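Local coordinates for uncharacterized HIT-like protein HP_0404 (Helicobacter pylori 26695, PDB 4ZGL) that probably hydrolyses adenosine 5'-monophosphoramidates, as a histidine triad (HIT) protein of the HINT type, at residues Leu18-Phe23 with Thr60-Glu65; Lys34-Val39 with His95-Ser100; Gln46-Ile51 with Leu79-Gly84. All blocks are in the same frame, centred on the assembly; numbering follows the deposited sequence.

The three contacts are laid on one antiparallel sheet whose strand order is 16-19, 23-27, 36-41, 96-100, 77-83. Interaction 2 joins two central strands and holds His95 and His97 of the histidine triad motif. Interaction 1, centred about 13 Å from it, packs helix 53-70 on the sheet, and Phe62 CD2 comes 3.6 Å from Val39 CG1 of interaction 2. Interaction 3 lies about 14 Å from interaction 2, centre to centre, and meets it through the hydroxyl Thr81 OG1, 2.8 Å from His95 O. Interactions 1 and 3, with centres about 16 Å apart, both touch the second subunit, whereas interaction 2 does not.

Interaction 1: Leu18-Phe23 with Thr60-Glu65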
ATOM      1  N   LEU A  18      -6.010   7.992  15.338  1.00 65.90           N
ATOM      2  CA  LEU A  18      -4.691   8.379  15.823  1.00 66.58           C
ATOM      3  C   LEU A  18      -4.211   9.594  15.042  1.00 66.09           C
ATOM      4  O   LEU A  18      -4.615   9.801  13.900  1.00 64.54           O
ATOM      5  CB  LEU A  18      -3.688   7.231  15.650  1.00 65.45           C
ATOM      6  CG  LEU A  18      -2.418   7.296  16.523  1.00 67.00           C
ATOM      7  CD1 LEU A  18      -2.588   6.768  17.962  1.00 69.34           C
ATOM      8  CD2 LEU A  18      -1.299   6.503  15.838  1.00 65.56           C
ATOM      9  N   GLU A  19      -3.345  10.390  15.658  1.00 67.65           N
ATOM     10  CA  GLU A  19      -2.770  11.561  15.014  1.00 67.63           C
ATOM     11  C   GLU A  19      -1.346  11.805  15.495  1.00 68.83           C
ATOM     12  O   GLU A  19      -0.978  11.450  16.616  1.00 70.52           O
ATOM     13  CB  GLU A  19      -3.624  12.789  15.319  1.00 69.30           C
ATOM     14  CG  GLU A  19      -3.147  14.076  14.658  1.00 69.62           C
ATOM     15  CD  GLU A  19      -4.068  15.258  14.921  1.00 71.45           C
ATOM     16  OE1 GLU A  19      -4.773  15.256  15.959  1.00 73.24           O
ATOM     17  OE2 GLU A  19      -4.070  16.194  14.087  1.00 71.35           O
ATOM     18  N   ASN A  20      -0.548  12.422  14.633  1.00 68.26           N
ATOM     19  CA  ASN A  20       0.794  12.854  15.008  1.00 69.86           C
ATOM     20  C   ASN A  20       1.215  14.036  14.128  1.00 69.97           C
ATOM     21  O   ASN A  20       0.406  14.495  13.313  1.00 68.88           O
ATOM     22  CB  ASN A  20       1.770  11.657  14.984  1.00 69.20           C
ATOM     23  CG  ASN A  20       2.342  11.369  13.604  1.00 67.16           C
ATOM     24  OD1 ASN A  20       2.070  12.076  12.639  1.00 66.26           O
ATOM     25  ND2 ASN A  20       3.142  10.313  13.509  1.00 66.68           N
ATOM     26  N   GLU A  21       2.448  14.525  14.302  1.00 71.56           N
ATOM     27  CA  GLU A  21       2.906  15.773  13.636  1.00 72.41           C
ATOM     28  C   GLU A  21       2.724  15.748  12.127  1.00 70.13           C
ATOM     29  O   GLU A  21       2.481  16.794  11.528  1.00 70.55           O
ATOM     30  CB  GLU A  21       4.429  16.173  13.859  1.00 74.58           C
ATOM     31  CG  GLU A  21       5.215  15.607  15.079  1.00 76.57           C
ATOM     32  CD  GLU A  21       4.594  15.974  16.420  1.00 78.67           C
ATOM     33  OE1 GLU A  21       3.795  16.933  16.469  1.00 79.24           O
ATOM     34  OE2 GLU A  21       4.912  15.303  17.431  1.00 79.99           O
ATOM     35  N   ARG A  22       2.910  14.580  11.513  1.00 68.04           N
ATOM     36  CA  ARG A  22       2.908  14.463  10.053  1.00 66.13           C
ATOM     37  C   ARG A  22       1.722  13.693   9.466  1.00 63.82           C
ATOM     38  O   ARG A  22       1.454  13.812   8.272  1.00 62.58           O
ATOM     39  CB  ARG A  22       4.218  13.820   9.580  1.00 65.96           C
ATOM     40  CG  ARG A  22       5.444  14.714   9.704  1.00 68.36           C
ATOM     41  CD  ARG A  22       6.685  14.000   9.199  1.00 68.38           C
ATOM     42  NE  ARG A  22       7.964  14.711   9.350  1.00 71.06           N
ATOM     43  CZ  ARG A  22       8.570  14.879  10.519  1.00 73.47           C
ATOM     44  NH1 ARG A  22       7.990  14.445  11.630  1.00 73.52           N
ATOM     45  NH2 ARG A  22       9.738  15.508  10.584  1.00 76.14           N
ATOM     46  N   PHE A  23       1.014  12.910  10.282  1.00 63.49           N
ATOM     47  CA  PHE A  23      -0.074  12.060   9.781  1.00 61.59           C
ATOM     48  C   PHE A  23      -1.322  12.123  10.645  1.00 62.27           C
ATOM     49  O   PHE A  23      -1.289  12.569  11.790  1.00 64.15           O
ATOM     50  CB  PHE A  23       0.382  10.606   9.686  1.00 60.32           C
ATOM     51  CG  PHE A  23       1.557  10.404   8.784  1.00 59.76           C
ATOM     52  CD1 PHE A  23       1.380  10.247   7.418  1.00 58.23           C
ATOM     53  CD2 PHE A  23       2.842  10.384   9.299  1.00 61.11           C
ATOM     54  CE1 PHE A  23       2.469  10.068   6.584  1.00 58.02           C
ATOM     55  CE2 PHE A  23       3.933  10.201   8.473  1.00 60.96           C
ATOM     56  CZ  PHE A  23       3.746  10.045   7.113  1.00 59.40           C
ATOM     57  N   THR A  60       4.626   4.245   7.175  1.00 56.67           N
ATOM     58  CA  THR A  60       4.627   2.812   7.455  1.00 56.46           C
ATOM     59  C   THR A  60       4.661   2.577   8.961  1.00 57.95           C
ATOM     60  O   THR A  60       3.928   1.737   9.493  1.00 57.69           O
ATOM     61  CB  THR A  60       5.850   2.136   6.814  1.00 56.94           C
ATOM     62  OG1 THR A  60       5.811   2.343   5.397  1.00 55.79           O
ATOM     63  CG2 THR A  60       5.882   0.644   7.114  1.00 57.00           C
ATOM     64  N   SER A  61       5.513   3.341   9.634  1.00 59.77           N
ATOM     65  CA  SER A  61       5.596   3.327  11.085  1.00 61.63           C
ATOM     66  C   SER A  61       4.257   3.720  11.707  1.00 61.25           C
ATOM     67  O   SER A  61       3.781   3.078  12.642  1.00 61.93           O
ATOM     68  CB  SER A  61       6.695   4.284  11.546  1.00 63.83           C
ATOM     69  OG  SER A  61       7.135   3.953  12.847  1.00 66.09           O
ATOM     70  N   PHE A  62       3.657   4.780  11.173  1.00 60.41           N
ATOM     71  CA  PHE A  62       2.356   5.264  11.629  1.00 60.23           C
ATOM     72  C   PHE A  62       1.239   4.255  11.372  1.00 58.82           C
ATOM     73  O   PHE A  62       0.328   4.116  12.188  1.00 59.42           O
ATOM     74  CB  PHE A  62       2.027   6.588  10.938  1.00 59.79           C
ATOM     75  CG  PHE A  62       0.779   7.249  11.449  1.00 60.13           C
ATOM     76  CD1 PHE A  62       0.774   7.882  12.683  1.00 62.19           C
ATOM     77  CD2 PHE A  62      -0.384   7.249  10.694  1.00 58.73           C
ATOM     78  CE1 PHE A  62      -0.374   8.499  13.156  1.00 62.80           C
ATOM     79  CE2 PHE A  62      -1.533   7.865  11.159  1.00 59.39           C
ATOM     80  CZ  PHE A  62      -1.530   8.490  12.393  1.00 61.42           C
ATOM     81  N   ILE A  63       1.313   3.553  10.243  1.00 57.21           N
ATOM     82  CA  ILE A  63       0.313   2.539   9.892  1.00 56.06           C
ATOM     83  C   ILE A  63       0.312   1.385  10.894  1.00 57.04           C
ATOM     84  O   ILE A  63      -0.753   0.909  11.286  1.00 57.13           O
ATOM     85  CB  ILE A  63       0.515   2.008   8.454  1.00 54.47           C
ATOM     86  CG1 ILE A  63       0.068   3.068   7.445  1.00 53.57           C
ATOM     87  CG2 ILE A  63      -0.274   0.722   8.224  1.00 53.75           C
ATOM     88  CD1 ILE A  63       0.539   2.819   6.029  1.00 52.49           C
ATOM     89  N   PHE A  64       1.500   0.962  11.318  1.00 58.10           N
ATOM     90  CA  PHE A  64       1.621  -0.064  12.350  1.00 59.51           C
ATOM     91  C   PHE A  64       0.958   0.383  13.652  1.00 61.09           C
ATOM     92  O   PHE A  64       0.355  -0.424  14.359  1.00 61.90           O
ATOM     93  CB  PHE A  64       3.091  -0.420  12.617  1.00 60.87           C
ATOM     94  CG  PHE A  64       3.812  -1.023  11.434  1.00 59.82           C
ATOM     95  CD1 PHE A  64       3.169  -1.886  10.553  1.00 58.23           C
ATOM     96  CD2 PHE A  64       5.157  -0.746  11.222  1.00 60.78           C
ATOM     97  CE1 PHE A  64       3.849  -2.436   9.476  1.00 57.55           C
ATOM     98  CE2 PHE A  64       5.841  -1.296  10.146  1.00 60.15           C
ATOM     99  CZ  PHE A  64       5.185  -2.142   9.274  1.00 58.51           C
ATOM    100  N   GLU A  65       1.080   1.666  13.976  1.00 61.78           N
ATOM    101  CA  GLU A  65       0.453   2.207  15.180  1.00 63.52           C
ATOM    102  C   GLU A  65      -1.068   2.203  15.098  1.00 62.85           C
ATOM    103  O   GLU A  65      -1.745   1.949  16.101  1.00 64.37           O
ATOM    104  CB  GLU A  65       0.959   3.618  15.465  1.00 64.58           C
ATOM    105  CG  GLU A  65       2.422   3.671  15.875  1.00 66.19           C
ATOM    106  CD  GLU A  65       2.922   5.085  16.128  1.00 67.51           C
ATOM    107  OE1 GLU A  65       2.100   5.993  16.356  1.00 67.73           O
ATOM    108  OE2 GLU A  65       4.154   5.295  16.105  1.00 68.60           O
TER
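Phe62 projects from helix 53-70 into the turn of the beta-hairpin formed by strands 16-19 and 23-27, and its ring is the hub of the contact. Phe23 CB sits over one face, 3.6 Å from the centroid of the Phe62 ring and 13° off the ring normal, a CH-pi contact. The two phenyl rings are nearly parallel but slid apart, centroids 5.5 Å apart, so the methylene, not the Phe23 ring, covers the face of Phe62. Leu18 arrives from strand 16-19, its CD2 3.5 Å from Phe62 CE1; the same methyl touches Glu65 CB and OE1, the two side chains crossing at about a right angle. The backbone oxygen of Leu18 lies at the ring edge, in plane. Asn20 ND2 is 3.5 Å from Phe62 CD1, the amide plane inclined 51° to the ring. With CG anti to the backbone N (chi1 -174°), Phe62 reaches outward from the helix to these partners.

In the second shell, Asn20 OD1 accepts from Arg22 N, an Asx turn, and from Phe23 N (2.7 Å), an Asx motif, which fix the amide. Leu18 also packs on Val66 and Lys69, while Phe62 continues onto Ser25 of strand 23-27 and Val39 of strand 36-41.

Interaction 2: Lys34-Val39 with His95-Ser100; sequences KVHALV and HFHILS
His36 and His97 meet rim to rim, the nitrogens His36 NE2 and His97 ND1 lying 3.1 Å apart in a hydrogen bond whose proton either could supply. The ring planes are inclined at 39°, and each nitrogen lies near the plane of the other ring, so neither imidazole covers the other's face. Each ring instead has a leucine methyl over one face, in CH-pi contact. Leu99 CD2 stands 3.3 Å from the centroid of the His36 ring, 11° off its normal, and Leu38 CD2 lies over one face of His97, displaced toward the rim. That second methyl also touches His95 CD2, so Leu38 lies alongside two histidines of the triad motif, His-X-His-X-His, which in HIT proteins forms part of the nucleotide-binding active site. The His36 ring swings toward the neighbouring strand because its CG is anti to the backbone N (chi1 -176°).

His36, Leu38, His97 and Leu99 share one face of the sheet; Ala37, Val39, Phe96 and Ile98 occupy the other, where Val39 CG2 is packed against Ile98 CD1. The backbones between the faces form an antiparallel ladder. Ala37 with Ile98 and Val39 with Phe96 are hydrogen-bonded pairs, each joined by two backbone bonds, among them Ile98 N to Ala37 O at 2.8 Å. Leu38 with His97 is the non-hydrogen-bonded pair between them. Beyond the ladder, Ser100 OG accepts from Val35 N at 3.1 Å.

Outside the pair, His36 ND1 bonds to Lys32 N and His95 ND1 to His93 O, which orient both rings. Strand 23-27 flanks residues 36-39, strand 77-83 flanks residues 96-100, and helix 53-70 packs on the Val39-Ile98 face through Phe62 and Val66.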
ATOM      1  N   LYS A  34     -15.756  -4.298   8.267  1.00 64.82           N
ATOM      2  CA  LYS A  34     -16.098  -4.171   9.683  1.00 66.78           C
ATOM      3  C   LYS A  34     -15.345  -3.000  10.320  1.00 65.93           C
ATOM      4  O   LYS A  34     -15.951  -2.121  10.937  1.00 67.47           O
ATOM      5  CB  LYS A  34     -15.805  -5.499  10.415  1.00 67.60           C
ATOM      6  CG  LYS A  34     -16.783  -6.651  10.092  1.00 69.46           C
ATOM      7  CD  LYS A  34     -16.730  -7.732  11.164  1.00 71.22           C
ATOM      8  CE  LYS A  34     -17.400  -9.016  10.703  1.00 72.72           C
ATOM      9  NZ  LYS A  34     -16.606 -10.261  10.952  1.00 72.51           N
ATOM     10  N   VAL A  35     -14.030  -2.977  10.135  1.00 63.72           N
ATOM     11  CA  VAL A  35     -13.221  -1.814  10.481  1.00 62.80           C
ATOM     12  C   VAL A  35     -12.647  -1.227   9.195  1.00 60.58           C
ATOM     13  O   VAL A  35     -11.973  -1.924   8.430  1.00 59.07           O
ATOM     14  CB  VAL A  35     -12.078  -2.169  11.452  1.00 62.59           C
ATOM     15  CG1 VAL A  35     -11.131  -0.986  11.631  1.00 61.63           C
ATOM     16  CG2 VAL A  35     -12.647  -2.610  12.791  1.00 65.13           C
ATOM     17  N   HIS A  36     -12.931   0.054   8.966  1.00 60.68           N
ATOM     18  CA  HIS A  36     -12.425   0.768   7.804  1.00 58.98           C
ATOM     19  C   HIS A  36     -11.851   2.113   8.236  1.00 58.87           C
ATOM     20  O   HIS A  36     -12.595   3.045   8.544  1.00 60.26           O
ATOM     21  CB  HIS A  36     -13.539   0.982   6.779  1.00 59.60           C
ATOM     22  CG  HIS A  36     -13.070   1.627   5.515  1.00 58.14           C
ATOM     23  ND1 HIS A  36     -13.872   1.777   4.404  1.00 58.59           N
ATOM     24  CD2 HIS A  36     -11.861   2.130   5.173  1.00 56.48           C
ATOM     25  CE1 HIS A  36     -13.183   2.362   3.441  1.00 57.26           C
ATOM     26  NE2 HIS A  36     -11.960   2.586   3.885  1.00 55.97           N
ATOM     27  N   ALA A  37     -10.524   2.208   8.238  1.00 57.46           N
ATOM     28  CA  ALA A  37      -9.830   3.447   8.582  1.00 57.44           C
ATOM     29  C   ALA A  37      -9.117   4.044   7.369  1.00 55.92           C
ATOM     30  O   ALA A  37      -8.846   3.351   6.385  1.00 54.68           O
ATOM     31  CB  ALA A  37      -8.831   3.192   9.698  1.00 57.69           C
ATOM     32  N   LEU A  38      -8.829   5.340   7.456  1.00 56.29           N
ATOM     33  CA  LEU A  38      -8.081   6.055   6.430  1.00 55.25           C
ATOM     34  C   LEU A  38      -6.854   6.669   7.076  1.00 55.35           C
ATOM     35  O   LEU A  38      -6.950   7.235   8.159  1.00 56.68           O
ATOM     36  CB  LEU A  38      -8.940   7.160   5.821  1.00 56.06           C
ATOM     37  CG  LEU A  38     -10.135   6.696   4.989  1.00 56.29           C
ATOM     38  CD1 LEU A  38     -11.130   7.830   4.819  1.00 57.90           C
ATOM     39  CD2 LEU A  38      -9.679   6.171   3.637  1.00 54.85           C
ATOM     40  N   VAL A  39      -5.702   6.537   6.426  1.00 54.24           N
ATOM     41  CA  VAL A  39      -4.469   7.169   6.897  1.00 54.61           C
ATOM     42  C   VAL A  39      -4.039   8.228   5.892  1.00 54.45           C
ATOM     43  O   VAL A  39      -3.833   7.920   4.713  1.00 53.42           O
ATOM     44  CB  VAL A  39      -3.329   6.150   7.067  1.00 54.02           C
ATOM     45  CG1 VAL A  39      -2.069   6.842   7.572  1.00 54.84           C
ATOM     46  CG2 VAL A  39      -3.759   5.038   8.009  1.00 54.37           C
ATOM     47  N   HIS A  95      -4.273   8.997   0.387  1.00 52.58           N
ATOM     48  CA  HIS A  95      -4.818   8.270   1.518  1.00 52.46           C
ATOM     49  C   HIS A  95      -4.738   6.771   1.314  1.00 51.39           C
ATOM     50  O   HIS A  95      -4.896   6.272   0.197  1.00 50.90           O
ATOM     51  CB  HIS A  95      -6.259   8.694   1.780  1.00 53.39           C
ATOM     52  CG  HIS A  95      -7.179   8.466   0.631  1.00 53.42           C
ATOM     53  ND1 HIS A  95      -7.223   9.305  -0.460  1.00 53.94           N
ATOM     54  CD2 HIS A  95      -8.112   7.511   0.412  1.00 53.32           C
ATOM     55  CE1 HIS A  95      -8.138   8.872  -1.308  1.00 54.18           C
ATOM     56  NE2 HIS A  95      -8.690   7.782  -0.803  1.00 53.82           N
ATOM     57  N   PHE A  96      -4.462   6.068   2.405  1.00 51.28           N
ATOM     58  CA  PHE A  96      -4.448   4.619   2.415  1.00 50.59           C
ATOM     59  C   PHE A  96      -5.689   4.106   3.127  1.00 51.08           C
ATOM     60  O   PHE A  96      -6.001   4.546   4.234  1.00 51.95           O
ATOM     61  CB  PHE A  96      -3.202   4.099   3.125  1.00 50.49           C
ATOM     62  CG  PHE A  96      -1.968   4.141   2.280  1.00 50.12           C
ATOM     63  CD1 PHE A  96      -1.197   5.290   2.216  1.00 50.69           C
ATOM     64  CD2 PHE A  96      -1.574   3.027   1.549  1.00 49.51           C
ATOM     65  CE1 PHE A  96      -0.052   5.333   1.435  1.00 50.71           C
ATOM     66  CE2 PHE A  96      -0.435   3.060   0.769  1.00 49.50           C
ATOM     67  CZ  PHE A  96       0.326   4.214   0.709  1.00 50.13           C
ATOM     68  N   HIS A  97      -6.394   3.183   2.481  1.00 50.81           N
ATOM     69  CA  HIS A  97      -7.501   2.481   3.111  1.00 51.51           C
ATOM     70  C   HIS A  97      -6.934   1.346   3.947  1.00 51.35           C
ATOM     71  O   HIS A  97      -6.059   0.607   3.490  1.00 50.59           O
ATOM     72  CB  HIS A  97      -8.446   1.915   2.057  1.00 51.62           C
ATOM     73  CG  HIS A  97      -9.089   2.958   1.197  1.00 52.13           C
ATOM     74  ND1 HIS A  97     -10.402   3.343   1.349  1.00 53.50           N
ATOM     75  CD2 HIS A  97      -8.602   3.692   0.171  1.00 51.75           C
ATOM     76  CE1 HIS A  97     -10.700   4.266   0.457  1.00 53.93           C
ATOM     77  NE2 HIS A  97      -9.624   4.498  -0.270  1.00 52.87           N
ATOM     78  N   ILE A  98      -7.417   1.225   5.179  1.00 52.37           N
ATOM     79  CA  ILE A  98      -7.132   0.061   6.006  1.00 52.67           C
ATOM     80  C   ILE A  98      -8.447  -0.659   6.253  1.00 53.71           C
ATOM     81  O   ILE A  98      -9.300  -0.168   6.990  1.00 54.98           O
ATOM     82  CB  ILE A  98      -6.485   0.446   7.342  1.00 53.44           C
ATOM     83  CG1 ILE A  98      -5.075   0.986   7.094  1.00 52.71           C
ATOM     84  CG2 ILE A  98      -6.429  -0.762   8.277  1.00 54.25           C
ATOM     85  CD1 ILE A  98      -4.529   1.798   8.247  1.00 53.75           C
ATOM     86  N   LEU A  99      -8.610  -1.809   5.608  1.00 53.42           N
ATOM     87  CA  LEU A  99      -9.808  -2.623   5.752  1.00 54.64           C
ATOM     88  C   LEU A  99      -9.467  -3.883   6.524  1.00 55.20           C
ATOM     89  O   LEU A  99      -8.320  -4.314   6.529  1.00 54.41           O
ATOM     90  CB  LEU A  99     -10.365  -2.993   4.377  1.00 54.35           C
ATOM     91  CG  LEU A  99     -10.664  -1.824   3.435  1.00 53.97           C
ATOM     92  CD1 LEU A  99     -11.000  -2.324   2.041  1.00 53.81           C
ATOM     93  CD2 LEU A  99     -11.801  -0.976   3.983  1.00 55.47           C
ATOM     94  N   SER A 100     -10.486  -4.480   7.130  1.00 56.83           N
ATOM     95  CA  SER A 100     -10.341  -5.633   8.000  1.00 57.90           C
ATOM     96  C   SER A 100     -11.157  -6.827   7.466  1.00 58.80           C
ATOM     97  O   SER A 100     -12.149  -6.637   6.763  1.00 59.25           O
ATOM     98  CB  SER A 100     -10.748  -5.242   9.433  1.00 59.60           C
ATOM     99  OG  SER A 100     -12.139  -5.415   9.612  1.00 61.41           O
TER

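Interaction 3: Gln46-Ile51 with Leu79-Gly84; sequences QDFNGI and LLTNVG
The contact joins the loop that leads from strand 36-41 into helix 53-70 to the end of strand 77-83, the outermost strand of the sheet within this chain. Val83 is its centre, with both methyls engaged. Its CG2 is 3.6 Å from Phe48 CB, so the phenylalanine meets the strand through its methylene while the ring continues past it. The other methyl, CG1, lies against two polar side chains: Asn49 ND2 at 3.6 Å and Asp47 OD2 at 3.8 Å. Both side chains cross Val83 at about a right angle, meeting CG1 with their terminal groups. Val83 splays its methyls between these partners because CG1 is anti to the backbone N (chi1 -171°), and CG2 is turned beside that nitrogen toward Phe48.

A smaller touch is made by Thr81 CG2, 4.3 Å from Phe48 CB. The loop is shaped by its own bonds: Gly50 N donates to Asp47 O at 3.1 Å, and Gly50 N also makes a weak bond to Asp47 OD1. Ile51 N to Phe48 O continues the tight turn around the short 3-10 segment 48-49.

Asn49 and Thr81 have polar partners beyond the contact. Asn49 OD1 and ND2 bond to Tyr77 OH and Lys73 O of the second subunit, and Thr81 OG1 bonds to His95 O. Residues 79-83 form an antiparallel ladder with a strand of the second subunit, continuing the sheet across the dimer interface; on its other side strand 77-83 pairs with strand 96-100, while Phe48 also packs on Met56 of helix 53-70.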
ATOM      1  N   GLN A  46      -1.236  14.765  -3.263  1.00 58.30           N
ATOM      2  CA  GLN A  46      -2.430  14.338  -3.991  1.00 57.85           C
ATOM      3  C   GLN A  46      -2.626  12.829  -4.075  1.00 56.13           C
ATOM      4  O   GLN A  46      -3.755  12.345  -3.996  1.00 55.72           O
ATOM      5  CB  GLN A  46      -2.397  14.920  -5.404  1.00 59.03           C
ATOM      6  CG  GLN A  46      -3.700  14.766  -6.170  1.00 59.29           C
ATOM      7  CD  GLN A  46      -3.680  15.492  -7.491  1.00 60.93           C
ATOM      8  OE1 GLN A  46      -3.052  16.539  -7.622  1.00 62.36           O
ATOM      9  NE2 GLN A  46      -4.374  14.948  -8.476  1.00 61.05           N
ATOM     10  N   ASP A  47      -1.534  12.098  -4.274  1.00 55.45           N
ATOM     11  CA  ASP A  47      -1.593  10.647  -4.436  1.00 54.06           C
ATOM     12  C   ASP A  47      -0.243  10.003  -4.110  1.00 53.64           C
ATOM     13  O   ASP A  47       0.696  10.693  -3.701  1.00 54.47           O
ATOM     14  CB  ASP A  47      -2.058  10.287  -5.855  1.00 54.21           C
ATOM     15  CG  ASP A  47      -1.166  10.877  -6.948  1.00 55.33           C
ATOM     16  OD1 ASP A  47      -0.008  11.266  -6.669  1.00 55.82           O
ATOM     17  OD2 ASP A  47      -1.628  10.947  -8.104  1.00 56.03           O
ATOM     18  N   PHE A  48      -0.157   8.683  -4.272  1.00 52.60           N
ATOM     19  CA  PHE A  48       1.044   7.944  -3.903  1.00 52.40           C
ATOM     20  C   PHE A  48       2.257   8.375  -4.720  1.00 53.51           C
ATOM     21  O   PHE A  48       3.373   8.416  -4.212  1.00 54.15           O
ATOM     22  CB  PHE A  48       0.818   6.445  -4.060  1.00 51.35           C
ATOM     23  CG  PHE A  48       1.941   5.607  -3.531  1.00 51.30           C
ATOM     24  CD1 PHE A  48       2.117   5.436  -2.162  1.00 51.20           C
ATOM     25  CD2 PHE A  48       2.833   4.989  -4.398  1.00 51.68           C
ATOM     26  CE1 PHE A  48       3.161   4.664  -1.669  1.00 51.49           C
ATOM     27  CE2 PHE A  48       3.875   4.216  -3.913  1.00 51.97           C
ATOM     28  CZ  PHE A  48       4.039   4.052  -2.546  1.00 51.88           C
ATOM     29  N   ASN A  49       2.046   8.696  -5.987  1.00 54.09           N
ATOM     30  CA  ASN A  49       3.145   9.198  -6.820  1.00 55.54           C
ATOM     31  C   ASN A  49       3.892  10.400  -6.240  1.00 56.86           C
ATOM     32  O   ASN A  49       5.084  10.568  -6.505  1.00 58.16           O
ATOM     33  CB  ASN A  49       2.654   9.537  -8.234  1.00 56.28           C
ATOM     34  CG  ASN A  49       2.417   8.301  -9.079  1.00 55.70           C
ATOM     35  OD1 ASN A  49       2.907   7.213  -8.774  1.00 54.99           O
ATOM     36  ND2 ASN A  49       1.668   8.467 -10.156  1.00 56.25           N
ATOM     37  N   GLY A  50       3.193  11.223  -5.460  1.00 56.83           N
ATOM     38  CA  GLY A  50       3.756  12.459  -4.925  1.00 58.34           C
ATOM     39  C   GLY A  50       4.209  12.397  -3.477  1.00 58.29           C
ATOM     40  O   GLY A  50       4.290  13.427  -2.823  1.00 59.42           O
ATOM     41  N   ILE A  51       4.493  11.201  -2.964  1.00 57.25           N
ATOM     42  CA  ILE A  51       5.058  11.046  -1.608  1.00 57.56           C
ATOM     43  C   ILE A  51       6.524  10.662  -1.736  1.00 58.73           C
ATOM     44  O   ILE A  51       6.865   9.860  -2.600  1.00 58.42           O
ATOM     45  CB  ILE A  51       4.301   9.999  -0.736  1.00 55.97           C
ATOM     46  CG1 ILE A  51       4.913   9.878   0.672  1.00 56.68           C
ATOM     47  CG2 ILE A  51       4.306   8.616  -1.372  1.00 54.80           C
ATOM     48  CD1 ILE A  51       3.890   9.824   1.791  1.00 56.07           C
ATOM     49  N   LEU A  79      -4.260  -3.280   2.946  1.00 49.90           N
ATOM     50  CA  LEU A  79      -3.709  -1.947   2.739  1.00 49.49           C
ATOM     51  C   LEU A  79      -3.906  -1.578   1.275  1.00 48.95           C
ATOM     52  O   LEU A  79      -3.483  -2.312   0.389  1.00 48.69           O
ATOM     53  CB  LEU A  79      -2.219  -1.890   3.137  1.00 49.59           C
ATOM     54  CG  LEU A  79      -1.809  -0.925   4.246  1.00 50.19           C
ATOM     55  CD1 LEU A  79      -0.303  -0.722   4.224  1.00 50.46           C
ATOM     56  CD2 LEU A  79      -2.518   0.417   4.192  1.00 50.17           C
ATOM     57  N   LEU A  80      -4.571  -0.450   1.026  1.00 49.02           N
ATOM     58  CA  LEU A  80      -4.914  -0.034  -0.332  1.00 48.85           C
ATOM     59  C   LEU A  80      -4.776   1.472  -0.498  1.00 48.98           C
ATOM     60  O   LEU A  80      -5.168   2.236   0.379  1.00 49.40           O
ATOM     61  CB  LEU A  80      -6.350  -0.445  -0.659  1.00 49.39           C
ATOM     62  CG  LEU A  80      -6.969   0.063  -1.968  1.00 49.70           C
ATOM     63  CD1 LEU A  80      -6.547  -0.797  -3.149  1.00 49.52           C
ATOM     64  CD2 LEU A  80      -8.486   0.099  -1.858  1.00 50.75           C
ATOM     65  N   THR A  81      -4.222   1.894  -1.631  1.00 48.83           N
ATOM     66  CA  THR A  81      -4.298   3.292  -2.039  1.00 49.25           C
ATOM     67  C   THR A  81      -4.521   3.362  -3.546  1.00 49.49           C
ATOM     68  O   THR A  81      -3.909   2.616  -4.308  1.00 49.27           O
ATOM     69  CB  THR A  81      -3.054   4.098  -1.607  1.00 49.34           C
ATOM     70  OG1 THR A  81      -3.240   5.479  -1.931  1.00 49.98           O
ATOM     71  CG2 THR A  81      -1.788   3.579  -2.275  1.00 49.13           C
ATOM     72  N   ASN A  82      -5.422   4.247  -3.960  1.00 50.23           N
ATOM     73  CA  ASN A  82      -5.732   4.450  -5.372  1.00 50.86           C
ATOM     74  C   ASN A  82      -4.991   5.665  -5.903  1.00 51.38           C
ATOM     75  O   ASN A  82      -5.081   6.749  -5.333  1.00 51.81           O
ATOM     76  CB  ASN A  82      -7.232   4.635  -5.555  1.00 51.83           C
ATOM     77  CG  ASN A  82      -8.026   3.462  -5.023  1.00 51.72           C
ATOM     78  OD1 ASN A  82      -8.789   3.592  -4.066  1.00 52.07           O
ATOM     79  ND2 ASN A  82      -7.851   2.306  -5.644  1.00 51.46           N
ATOM     80  N   VAL A  83      -4.252   5.470  -6.986  1.00 51.56           N
ATOM     81  CA  VAL A  83      -3.463   6.532  -7.576  1.00 52.32           C
ATOM     82  C   VAL A  83      -4.136   6.997  -8.867  1.00 53.59           C
ATOM     83  O   VAL A  83      -4.052   6.338  -9.902  1.00 53.94           O
ATOM     84  CB  VAL A  83      -2.025   6.061  -7.847  1.00 52.08           C
ATOM     85  CG1 VAL A  83      -1.145   7.231  -8.259  1.00 53.14           C
ATOM     86  CG2 VAL A  83      -1.455   5.391  -6.609  1.00 51.08           C
ATOM     87  N   GLY A  84      -4.828   8.129  -8.780  1.00 54.52           N
ATOM     88  CA  GLY A  84      -5.493   8.733  -9.929  1.00 56.13           C
ATOM     89  C   GLY A  84      -6.948   8.324 -10.069  1.00 56.70           C
ATOM     90  O   GLY A  84      -7.360   7.275  -9.580  1.00 55.82           O
TER